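Local coordinates for armadillo repeat protein arm00016 (Synthetic construct, PDB 4D4E) that is a computationally designed armadillo repeat scaffold, probably meant for modular peptide recognition, at residues P225-L230 with K240-A245; N164-N169 with I204-A209; L146-S151 with L185-D190. All coordinates share one frame; numbering follows the deposited sequence. Where two conformers were deposited one is given.

Interaction 1 of 3, residues P225-L230 with K240-A245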
loop_
_atom_site.group_PDB
_atom_site.type_symbol
_atom_site.label_atom_id
_atom_site.label_comp_id
_atom_site.label_asym_id
_atom_site.label_seq_id
_atom_site.Cartn_x
_atom_site.Cartn_y
_atom_site.Cartn_z
ATOM N N PRO A 225 25.338 1.555 -8.389
ATOM C CA PRO A 225 26.267 1.492 -7.271
ATOM C C PRO A 225 25.581 1.168 -5.972
ATOM O O PRO A 225 26.225 0.619 -5.072
ATOM C CB PRO A 225 26.794 2.940 -7.159
ATOM C CG PRO A 225 26.595 3.516 -8.512
ATOM C CD PRO A 225 25.319 2.911 -9.003
ATOM N N ALA A 226 24.285 1.521 -5.880
ATOM C CA ALA A 226 23.516 1.365 -4.669
ATOM C C ALA A 226 23.154 -0.088 -4.541
ATOM O O ALA A 226 23.199 -0.640 -3.440
ATOM C CB ALA A 226 22.308 2.281 -4.700
ATOM N N LEU A 227 22.936 -0.750 -5.685
ATOM C CA LEU A 227 22.701 -2.188 -5.680
ATOM C C LEU A 227 23.981 -2.962 -5.395
ATOM O O LEU A 227 23.941 -3.928 -4.644
ATOM C CB LEU A 227 22.062 -2.680 -6.959
ATOM C CG LEU A 227 20.554 -2.359 -7.152
ATOM C CD1 LEU A 227 20.177 -2.635 -8.598
ATOM C CD2 LEU A 227 19.628 -3.105 -6.194
ATOM N N GLU A 228 25.086 -2.561 -6.018
ATOM C CA GLU A 228 26.384 -3.155 -5.740
ATOM C C GLU A 228 26.819 -3.053 -4.266
ATOM O O GLU A 228 27.289 -4.033 -3.701
ATOM C CB GLU A 228 27.427 -2.571 -6.642
ATOM C CG GLU A 228 27.386 -3.183 -8.016
ATOM C CD GLU A 228 28.656 -2.915 -8.779
ATOM O OE1 GLU A 228 29.588 -2.218 -8.230
ATOM O OE2 GLU A 228 28.711 -3.413 -9.920
ATOM N N LYS A 229 26.631 -1.892 -3.638
ATOM C CA LYS A 229 26.844 -1.752 -2.158
ATOM C C LYS A 229 26.137 -2.840 -1.305
ATOM O O LYS A 229 26.736 -3.374 -0.378
ATOM C CB LYS A 229 26.461 -0.363 -1.701
ATOM C CG LYS A 229 26.686 -0.062 -0.217
ATOM C CD LYS A 229 27.091 1.411 -0.049
ATOM C CE LYS A 229 27.590 1.759 1.351
ATOM N NZ LYS A 229 26.403 2.020 2.197
ATOM N N LEU A 230 24.892 -3.190 -1.664
ATOM C CA LEU A 230 24.084 -4.193 -0.960
ATOM C C LEU A 230 24.624 -5.575 -1.129
ATOM O O LEU A 230 24.234 -6.492 -0.391
ATOM C CB LEU A 230 22.638 -4.164 -1.457
ATOM C CG LEU A 230 21.879 -2.901 -1.089
ATOM C CD1 LEU A 230 20.542 -2.860 -1.814
ATOM C CD2 LEU A 230 21.655 -2.860 0.408
ATOM N N LYS A 240 21.315 -11.166 -1.979
ATOM C CA LYS A 240 20.838 -12.040 -3.017
ATOM C C LYS A 240 19.782 -11.353 -3.882
ATOM O O LYS A 240 19.844 -11.393 -5.107
ATOM C CB LYS A 240 20.206 -13.254 -2.359
ATOM C CG LYS A 240 21.200 -14.362 -2.103
ATOM C CD LYS A 240 20.582 -15.414 -1.211
ATOM C CE LYS A 240 21.395 -16.689 -1.307
ATOM N NZ LYS A 240 20.768 -17.748 -0.474
ATOM N N ASN A 241 18.825 -10.701 -3.220
ATOM C CA ASN A 241 17.842 -9.871 -3.923
ATOM C C ASN A 241 18.485 -8.800 -4.766
ATOM O O ASN A 241 18.038 -8.568 -5.884
ATOM C CB ASN A 241 16.874 -9.271 -2.929
ATOM C CG ASN A 241 16.075 -10.360 -2.218
ATOM O OD1 ASN A 241 16.213 -11.526 -2.565
ATOM N ND2 ASN A 241 15.296 -9.997 -1.226
ATOM N N ALA A 242 19.568 -8.203 -4.248
ATOM C CA ALA A 242 20.280 -7.090 -4.894
ATOM C C ALA A 242 20.989 -7.574 -6.114
ATOM O O ALA A 242 21.109 -6.868 -7.120
ATOM C CB ALA A 242 21.309 -6.517 -3.958
ATOM N N GLN A 243 21.501 -8.785 -6.011
ATOM C CA GLN A 243 22.176 -9.353 -7.135
ATOM C C GLN A 243 21.180 -9.752 -8.232
ATOM O O GLN A 243 21.420 -9.508 -9.408
ATOM C CB GLN A 243 23.013 -10.539 -6.714
ATOM C CG GLN A 243 24.151 -10.647 -7.690
ATOM C CD GLN A 243 24.565 -12.060 -7.879
ATOM O OE1 GLN A 243 25.205 -12.643 -7.011
ATOM N NE2 GLN A 243 24.204 -12.633 -9.019
ATOM N N ALA A 244 20.065 -10.344 -7.826
ATOM C CA ALA A 244 18.992 -10.664 -8.766
ATOM C C ALA A 244 18.453 -9.384 -9.443
ATOM O O ALA A 244 18.034 -9.446 -10.579
ATOM C CB ALA A 244 17.854 -11.423 -8.072
ATOM N N ALA A 245 18.462 -8.240 -8.747
ATOM C CA ALA A 245 18.104 -6.947 -9.379
ATOM C C ALA A 245 19.123 -6.474 -10.395
ATOM O O ALA A 245 18.759 -5.880 -11.439
ATOM C CB ALA A 245 17.885 -5.849 -8.324
#
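L227 on helix 223-229 meets A242 and A245 on helix 236-248. Its CB points toward that helix. CG lies beside the backbone N, anti to the carbonyl carbon (chi1 -74°), which carries the branch to A245. Both methyls then rest on one partner: CD1 is 4.0 Å from A245 CB, and CD2 of L227 is 3.9 Å from the same A245 CB. CD2 of L227 also lies 4.1 Å from the backbone O of A242. So the fork of L227 straddles the A245 methyl. The backbones can approach closely because the facing residues are alanines; the CA atoms of L227 and A242 are 5.5 Å apart.

In this armadillo-repeat stack, short helix 223-229 lies against longer helix 236-248 near the C-terminal end of the chain, and a turn links them. A242 serves the part of the contact nearer L230. Its CB is 3.8 Å from the carbonyl O of L227 and 3.7 Å from CB of L230. No hydrogen bond joins the segments, and the touching residues are all buried. Beyond the segments, L230 also touches I197 and V201 of helix 194-208 and V238 of helix 236-248. L227 reaches L246, one turn past A242, and the loop residue L189 packs against both leucines.

Interaction 2 of 3, residues N164-N169 with I204-A209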
loop_
_atom_site.group_PDB
_atom_site.type_symbol
_atom_site.label_atom_id
_atom_site.label_comp_id
_atom_site.label_asym_id
_atom_site.label_seq_id
_atom_site.Cartn_x
_atom_site.Cartn_y
_atom_site.Cartn_z
ATOM N N ASN A 164 4.650 -2.827 -5.228
ATOM C CA ASN A 164 3.446 -3.488 -5.770
ATOM C C ASN A 164 2.958 -2.832 -7.074
ATOM O O ASN A 164 2.608 -3.513 -8.021
ATOM C CB ASN A 164 2.306 -3.532 -4.764
ATOM C CG ASN A 164 2.611 -4.404 -3.585
ATOM O OD1 ASN A 164 3.603 -5.071 -3.600
ATOM N ND2 ASN A 164 1.770 -4.384 -2.548
ATOM N N ILE A 165 2.955 -1.513 -7.115
ATOM C CA ILE A 165 2.645 -0.822 -8.350
ATOM C C ILE A 165 3.664 -1.138 -9.492
ATOM O O ILE A 165 3.262 -1.414 -10.662
ATOM C CB ILE A 165 2.462 0.704 -8.091
ATOM C CG1 ILE A 165 1.189 1.000 -7.261
ATOM C CG2 ILE A 165 2.268 1.452 -9.392
ATOM C CD1 ILE A 165 1.328 2.290 -6.457
ATOM N N ALA A 166 4.966 -1.143 -9.144
ATOM C CA ALA A 166 6.036 -1.455 -10.084
ATOM C C ALA A 166 5.887 -2.851 -10.749
ATOM O O ALA A 166 6.470 -3.087 -11.828
ATOM C CB ALA A 166 7.399 -1.346 -9.374
ATOM N N ALA A 167 5.105 -3.744 -10.119
ATOM C CA ALA A 167 4.762 -5.069 -10.698
ATOM C C ALA A 167 3.653 -4.949 -11.761
ATOM O O ALA A 167 3.289 -5.924 -12.332
ATOM C CB ALA A 167 4.285 -6.067 -9.621
ATOM N N GLY A 168 3.148 -3.760 -12.042
ATOM C CA GLY A 168 2.069 -3.631 -13.023
ATOM C C GLY A 168 2.607 -3.598 -14.457
ATOM O O GLY A 168 3.675 -4.192 -14.764
ATOM N N ASN A 169 1.842 -2.941 -15.332
ATOM C CA ASN A 169 2.047 -3.033 -16.786
ATOM C C ASN A 169 2.972 -1.914 -17.205
ATOM O O ASN A 169 3.319 -1.048 -16.374
ATOM C CB ASN A 169 0.689 -3.048 -17.510
ATOM C CG ASN A 169 -0.057 -1.719 -17.453
ATOM O OD1 ASN A 169 0.545 -0.629 -17.465
ATOM N ND2 ASN A 169 -1.394 -1.796 -17.533
ATOM N N ILE A 204 12.735 -1.807 -7.893
ATOM C CA ILE A 204 13.755 -1.566 -8.846
ATOM C C ILE A 204 13.977 -2.778 -9.749
ATOM O O ILE A 204 14.054 -2.617 -10.960
ATOM C CB ILE A 204 15.018 -1.074 -8.126
ATOM C CG1 ILE A 204 14.758 0.323 -7.606
ATOM C CG2 ILE A 204 16.263 -1.136 -9.046
ATOM C CD1 ILE A 204 15.964 0.922 -6.941
ATOM N N ALA A 205 14.013 -3.979 -9.193
ATOM C CA ALA A 205 14.003 -5.180 -10.048
ATOM C C ALA A 205 12.777 -5.268 -11.031
ATOM O O ALA A 205 12.917 -5.686 -12.182
ATOM C CB ALA A 205 14.091 -6.424 -9.186
ATOM N N ASN A 206 11.594 -4.874 -10.569
ATOM C CA ASN A 206 10.394 -4.809 -11.455
ATOM C C ASN A 206 10.520 -3.838 -12.632
ATOM O O ASN A 206 10.131 -4.161 -13.752
ATOM C CB ASN A 206 9.112 -4.482 -10.665
ATOM C CG ASN A 206 8.702 -5.582 -9.735
ATOM O OD1 ASN A 206 8.738 -6.745 -10.116
ATOM N ND2 ASN A 206 8.260 -5.227 -8.498
ATOM N N ILE A 207 11.032 -2.644 -12.342
ATOM C CA ILE A 207 11.239 -1.568 -13.306
ATOM C C ILE A 207 12.325 -1.943 -14.323
ATOM O O ILE A 207 12.223 -1.629 -15.550
ATOM C CB ILE A 207 11.544 -0.228 -12.542
ATOM C CG1 ILE A 207 10.344 0.127 -11.636
ATOM C CG2 ILE A 207 11.808 0.915 -13.519
ATOM C CD1 ILE A 207 10.571 1.220 -10.597
ATOM N N ALA A 208 13.370 -2.607 -13.809
ATOM C CA ALA A 208 14.478 -3.060 -14.643
ATOM C C ALA A 208 14.067 -4.100 -15.712
ATOM O O ALA A 208 14.619 -4.102 -16.797
ATOM C CB ALA A 208 15.613 -3.602 -13.780
ATOM N N ALA A 209 13.112 -4.972 -15.384
ATOM C CA ALA A 209 12.454 -5.881 -16.347
ATOM C C ALA A 209 11.760 -5.203 -17.591
ATOM O O ALA A 209 11.570 -5.840 -18.644
ATOM C CB ALA A 209 11.450 -6.758 -15.595
#
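N206 and I207 turn their first side-chain bonds the same way. CG of N206 (chi1 -68°) and CG1 of I207 (chi1 -60°) each lie beside their own backbone N, anti to the carbonyl carbon. N206 leans its CB against the end of helix 152-166, while I207 sends CG1 to the A166 methyl. The closest approach is from N206 CB to the carbonyl O of A166, at 3.2 Å. A166 CB is 3.8 Å from N206 CB and 4.0 Å from I207 CG1, so the small methyl sits against both residues. The backbones come close here; the CA atoms of A166 and N206 are 5.7 Å apart.

The amide of N206 extends past A166. Its ND2 stands 3.8 Å from the backbone N of A167 and 4.2 Å from A167 CB. This is van der Waals contact, and no hydrogen bond crosses between the segments. An alanine in place of N206 would keep the CB contact but would probably leave A167 without its amide neighbour at this more open edge.

On the other side of the contact, I207 is buried. It continues onto L182 and L185 of helix 182-187 and onto L218 of helix 212-221. N164, one turn before A167, donates from ND2 to the backbone O of A121, so helix 152-166 is also tied to helix 110-124. The contact thus joins the C-terminal ends of the long helices 152-166 and 194-208, which stack side by side in the armadillo superhelix.

Interaction 3 of 3, residues L146-S151 with L185-D190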
loop_
_atom_site.group_PDB
_atom_site.type_symbol
_atom_site.label_atom_id
_atom_site.label_comp_id
_atom_site.label_asym_id
_atom_site.label_seq_id
_atom_site.Cartn_x
_atom_site.Cartn_y
_atom_site.Cartn_z
ATOM N N LEU A 146 5.671 10.078 0.554
ATOM C CA LEU A 146 5.812 9.366 1.785
ATOM C C LEU A 146 7.076 8.518 1.819
ATOM O O LEU A 146 7.497 8.119 2.905
ATOM C CB LEU A 146 4.575 8.555 2.113
ATOM C CG LEU A 146 3.288 9.378 2.218
ATOM C CD1 LEU A 146 2.140 8.408 2.207
ATOM C CD2 LEU A 146 3.317 10.176 3.518
ATOM N N LEU A 147 7.686 8.262 0.651
ATOM C CA LEU A 147 8.998 7.590 0.588
ATOM C C LEU A 147 10.092 8.341 1.318
ATOM O O LEU A 147 11.136 7.767 1.659
ATOM C CB LEU A 147 9.491 7.409 -0.850
ATOM C CG LEU A 147 8.708 6.403 -1.677
ATOM C CD1 LEU A 147 9.359 6.291 -3.024
ATOM C CD2 LEU A 147 8.659 5.062 -0.941
ATOM N N ASP A 148 9.879 9.630 1.509
ATOM C CA ASP A 148 10.817 10.419 2.284
ATOM C C ASP A 148 10.132 11.067 3.490
ATOM O O ASP A 148 9.841 12.266 3.487
ATOM C CB ASP A 148 11.429 11.500 1.410
ATOM C CG ASP A 148 12.672 12.064 2.016
ATOM O OD1 ASP A 148 13.329 11.345 2.806
ATOM O OD2 ASP A 148 13.001 13.217 1.711
ATOM N N ASP A 149 9.874 10.277 4.520
ATOM C CA ASP A 149 8.968 10.732 5.572
ATOM C C ASP A 149 9.346 10.285 6.971
ATOM O O ASP A 149 9.643 9.100 7.206
ATOM C CB ASP A 149 7.551 10.261 5.276
ATOM C CG ASP A 149 6.507 11.212 5.808
ATOM O OD1 ASP A 149 6.457 12.370 5.325
ATOM O OD2 ASP A 149 5.732 10.799 6.700
ATOM N N ALA A 150 9.261 11.244 7.895
ATOM C CA ALA A 150 9.731 11.110 9.277
ATOM C C ALA A 150 9.577 9.707 9.913
ATOM O O ALA A 150 10.314 9.395 10.858
ATOM C CB ALA A 150 9.105 12.183 10.162
ATOM N N SER A 151 8.653 8.868 9.419
ATOM C CA SER A 151 8.367 7.618 10.120
ATOM C C SER A 151 8.757 6.390 9.333
ATOM O O SER A 151 8.278 6.233 8.216
ATOM C CB SER A 151 6.889 7.539 10.501
ATOM O OG SER A 151 6.567 6.204 10.897
ATOM N N LEU A 185 13.576 5.856 -4.558
ATOM C CA LEU A 185 13.715 4.400 -4.426
ATOM C C LEU A 185 15.198 4.014 -4.288
ATOM O O LEU A 185 15.524 3.063 -3.544
ATOM C CB LEU A 185 13.096 3.698 -5.628
ATOM C CG LEU A 185 11.826 2.846 -5.593
ATOM C CD1 LEU A 185 10.908 2.849 -4.342
ATOM C CD2 LEU A 185 11.039 2.873 -6.929
ATOM N N VAL A 186 16.072 4.741 -5.002
ATOM C CA VAL A 186 17.520 4.506 -4.990
ATOM C C VAL A 186 18.138 4.886 -3.624
ATOM O O VAL A 186 18.978 4.171 -3.068
ATOM C CB VAL A 186 18.206 5.210 -6.190
ATOM C CG1 VAL A 186 19.685 5.310 -5.985
ATOM C CG2 VAL A 186 17.985 4.422 -7.469
ATOM N N LYS A 187 17.657 5.984 -3.062
ATOM C CA LYS A 187 17.968 6.418 -1.697
ATOM C C LYS A 187 17.577 5.345 -0.612
ATOM O O LYS A 187 18.375 4.994 0.241
ATOM C CB LYS A 187 17.241 7.766 -1.541
ATOM C CG LYS A 187 17.491 8.621 -0.315
ATOM C CD LYS A 187 16.655 8.122 0.847
ATOM C CE LYS A 187 15.939 9.246 1.587
ATOM N NZ LYS A 187 16.773 9.797 2.677
ATOM N N LEU A 188 16.376 4.775 -0.728
ATOM C CA LEU A 188 15.867 3.741 0.159
ATOM C C LEU A 188 16.685 2.448 0.121
ATOM O O LEU A 188 16.520 1.600 0.998
ATOM C CB LEU A 188 14.412 3.415 -0.201
ATOM C CG LEU A 188 13.320 4.222 0.508
ATOM C CD1 LEU A 188 13.873 5.379 1.322
ATOM C CD2 LEU A 188 12.224 4.677 -0.463
ATOM N N LEU A 189 17.522 2.272 -0.946
ATOM C CA LEU A 189 18.516 1.137 -1.010
ATOM C C LEU A 189 19.592 1.333 0.078
ATOM O O LEU A 189 20.386 0.406 0.389
ATOM C CB LEU A 189 19.216 1.010 -2.374
ATOM C CG LEU A 189 18.325 0.758 -3.604
ATOM C CD1 LEU A 189 19.124 0.762 -4.908
ATOM C CD2 LEU A 189 17.577 -0.527 -3.409
ATOM N N ASP A 190 19.661 2.516 0.653
ATOM C CA ASP A 190 20.614 2.716 1.790
ATOM C C ASP A 190 19.895 2.904 3.117
ATOM O O ASP A 190 20.494 3.334 4.095
ATOM C CB ASP A 190 21.493 3.911 1.540
ATOM C CG ASP A 190 22.839 3.844 2.313
ATOM O OD1 ASP A 190 23.237 2.788 2.897
ATOM O OD2 ASP A 190 23.523 4.892 2.306
#
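L147 and L188 make the tight part of this contact, although L188 was deposited in two conformers, so its exact distances are less certain. In the conformer described, the two side chains cross at about a right angle. CD2 of L147 is 3.6 Å from CD2 of L188, and that same L188 methyl lies 3.9 Å from L147 CB. The other L188 methyl, CD1, sits 3.6 Å from the backbone O of L147. L147 also sends its CD1 toward L185, where it is 4.0 Å from CD1 of L185. L185 starts out pointing away from the loop, and an unusual chi1 of -111° helps to bring its tip back to L147.

The looser side is polar and exposed. CG of D148 is anti to the backbone N (chi1 -163°), and its OD1 faces the bent end of K187. The K187 chain bends at chi2, chi3 and chi4, and the two side chains cross at about a right angle. OD1 of D148 is 3.6 Å from K187 CE and 3.8 Å from K187 NZ, a long salt bridge that is likely to add little beside the leucine packing.

The contact joins the loop between helices 140-146 and 152-166 to the end of helix 182-187, as successive layers of the armadillo stack pack. L147 lies on A158 and V159 of helix 152-166. L185 also touches that helix, at V159 and I162, and reaches A203 of helix 194-208, while L188 touches A200.

How the interactions relate
From the N terminus, the first segment is 146-151, and interaction 3 closes a loop from it to 185-190. Interaction 2 opens at 164-169, inside that loop, and closes at 204-209, beyond it. The two therefore cross: one joins loop 146-151 to helix 182-187, the other helix 152-166 to helix 194-208. Interaction 1 follows in series at 225-230 and 240-245. It closes a short loop within the C-terminal part of the stack. The contacts also touch each other. L189 packs on I204 and A226, A205 meets A245, and D190 forms a weak ion pair with K229. Together they tie the last helices into one continuous armadillo stack.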